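Local coordinates for RidA family protein (Psychrobacter sp. MES7-P7E, PDB 6L8P) that probably hydrolyses reactive enamine and imine intermediates, releasing ammonia, as expected of a RidA family deaminase from a cold-adapted Antarctic bacterium, at residues Gln73-Ile78 / Val113-Glu118. The protein carries 1 engineered substitution. Residues are numbered along the deposited sequence; the frame is centred on the assembly and turned at random.
Sequences QVFENI and VANLSE
F75 and N115 show how an amide can pack against an aromatic ring without any hydrogen bond between them. The carboxamide of N115 lies almost flat against the phenyl group, the two planes 8° apart, and its CB sits over the same face in a CH-pi contact, 4.0 Å from the ring centroid of F75. N115 CB is displaced toward the rim, and the amide runs on past it, so that OD1 lies beyond the ring, 3.7 Å from F75 CB; N115 ND2 lies 4.0 Å from F75 CG. N115 CG stands anti to its carbonyl carbon (chi1 -79°), which carries the amide to the ring. L116 adds a looser apolar touch, its CD2 4.1 Å from F75 CE1. At the margin E76 OE2 comes to 4.1 Å from N115 OD1, an approach without a bond.

In the next shell, N115 ND2 donates to V111 O, a bond that probably helps fix the amide's rotation, while F112 meets the F75 ring edge-to-face. The contact thus joins helix 67-84 to the last turn of helix 105-115. On an adjoining face of helix 67-84, V74 and I78 pack on I139 of strand 137-144. Dispersion and shape therefore join the two helices here, and the amide's polarity is partly spent within its own helix.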
# COMPACT_ATOMS: atom_id res chain seq x y z
N GLN A 73 -14.56 6.46 13.81
CA GLN A 73 -13.48 7.21 14.43
C GLN A 73 -12.28 7.34 13.50
O GLN A 73 -11.64 8.40 13.44
CB GLN A 73 -13.08 6.52 15.74
CG GLN A 73 -11.98 7.29 16.52
CD GLN A 73 -12.50 8.62 17.05
OE1 GLN A 73 -13.52 8.64 17.77
NE2 GLN A 73 -11.92 9.72 16.63
N VAL A 74 -11.98 6.29 12.73
CA VAL A 74 -10.91 6.39 11.73
C VAL A 74 -11.20 7.51 10.76
O VAL A 74 -10.31 8.31 10.44
CB VAL A 74 -10.73 5.04 10.99
CG1 VAL A 74 -9.88 5.25 9.73
CG2 VAL A 74 -10.09 3.99 11.88
N PHE A 75 -12.45 7.60 10.30
CA PHE A 75 -12.80 8.71 9.40
C PHE A 75 -12.64 10.08 10.08
O PHE A 75 -12.15 11.02 9.45
CB PHE A 75 -14.21 8.51 8.83
CG PHE A 75 -14.22 7.79 7.50
CD1 PHE A 75 -13.86 8.44 6.33
CD2 PHE A 75 -14.47 6.44 7.46
CE1 PHE A 75 -13.83 7.74 5.08
CE2 PHE A 75 -14.44 5.72 6.26
CZ PHE A 75 -14.12 6.39 5.06
N GLU A 76 -13.02 10.20 11.36
CA GLU A 76 -12.81 11.49 12.04
C GLU A 76 -11.32 11.82 12.13
O GLU A 76 -10.91 12.99 11.94
CB GLU A 76 -13.44 11.44 13.43
CG GLU A 76 -14.98 11.32 13.38
CD GLU A 76 -15.61 12.44 12.54
OE1 GLU A 76 -15.21 13.62 12.71
OE2 GLU A 76 -16.50 12.16 11.69
N ASN A 77 -10.50 10.80 12.43
CA ASN A 77 -9.06 11.00 12.52
C ASN A 77 -8.44 11.41 11.18
O ASN A 77 -7.62 12.34 11.10
CB ASN A 77 -8.42 9.71 13.07
CG ASN A 77 -8.85 9.41 14.51
OD1 ASN A 77 -9.37 10.29 15.18
ND2 ASN A 77 -8.63 8.15 14.97
N ILE A 78 -8.85 10.74 10.10
CA ILE A 78 -8.37 11.11 8.78
C ILE A 78 -8.80 12.51 8.42
O ILE A 78 -8.00 13.30 7.92
CB ILE A 78 -8.83 10.08 7.73
CG1 ILE A 78 -8.15 8.73 8.00
CG2 ILE A 78 -8.49 10.57 6.31
CD1 ILE A 78 -8.69 7.60 7.10
N VAL A 113 -20.02 5.46 2.66
CA VAL A 113 -21.09 6.26 2.05
C VAL A 113 -21.47 7.41 2.96
O VAL A 113 -21.68 8.54 2.51
CB VAL A 113 -22.31 5.37 1.73
CG1 VAL A 113 -23.55 6.26 1.42
CG2 VAL A 113 -22.02 4.43 0.57
N ALA A 114 -21.49 7.15 4.27
CA ALA A 114 -21.91 8.19 5.21
C ALA A 114 -20.90 9.32 5.29
O ALA A 114 -21.26 10.46 5.60
CB ALA A 114 -22.12 7.57 6.60
N ASN A 115 -19.62 9.05 4.99
CA ASN A 115 -18.59 10.03 5.20
C ASN A 115 -18.06 10.67 3.93
O ASN A 115 -17.29 11.63 4.03
CB ASN A 115 -17.42 9.38 5.97
CG ASN A 115 -17.69 9.25 7.45
OD1 ASN A 115 -17.45 10.19 8.20
ND2 ASN A 115 -18.18 8.10 7.89
N LEU A 116 -18.45 10.18 2.75
CA LEU A 116 -17.83 10.60 1.51
C LEU A 116 -18.92 10.98 0.53
O LEU A 116 -20.03 10.44 0.60
CB LEU A 116 -16.99 9.47 0.85
CG LEU A 116 -15.81 8.96 1.71
CD1 LEU A 116 -15.31 7.65 1.09
CD2 LEU A 116 -14.70 10.01 1.82
N SER A 117 -18.59 11.89 -0.38
CA SER A 117 -19.43 12.18 -1.53
C SER A 117 -18.73 11.76 -2.81
O SER A 117 -17.49 11.79 -2.90
CB SER A 117 -19.78 13.66 -1.58
OG SER A 117 -18.60 14.46 -1.59
N GLU A 118 -19.53 11.38 -3.79
CA GLU A 118 -19.00 11.05 -5.10
C GLU A 118 -18.27 12.25 -5.73
O GLU A 118 -18.58 13.42 -5.44
CB GLU A 118 -20.12 10.60 -6.02
CG GLU A 118 -20.76 9.34 -5.59
CD GLU A 118 -22.00 9.00 -6.37
OE1 GLU A 118 -23.05 9.64 -6.13
OE2 GLU A 118 -21.93 8.08 -7.22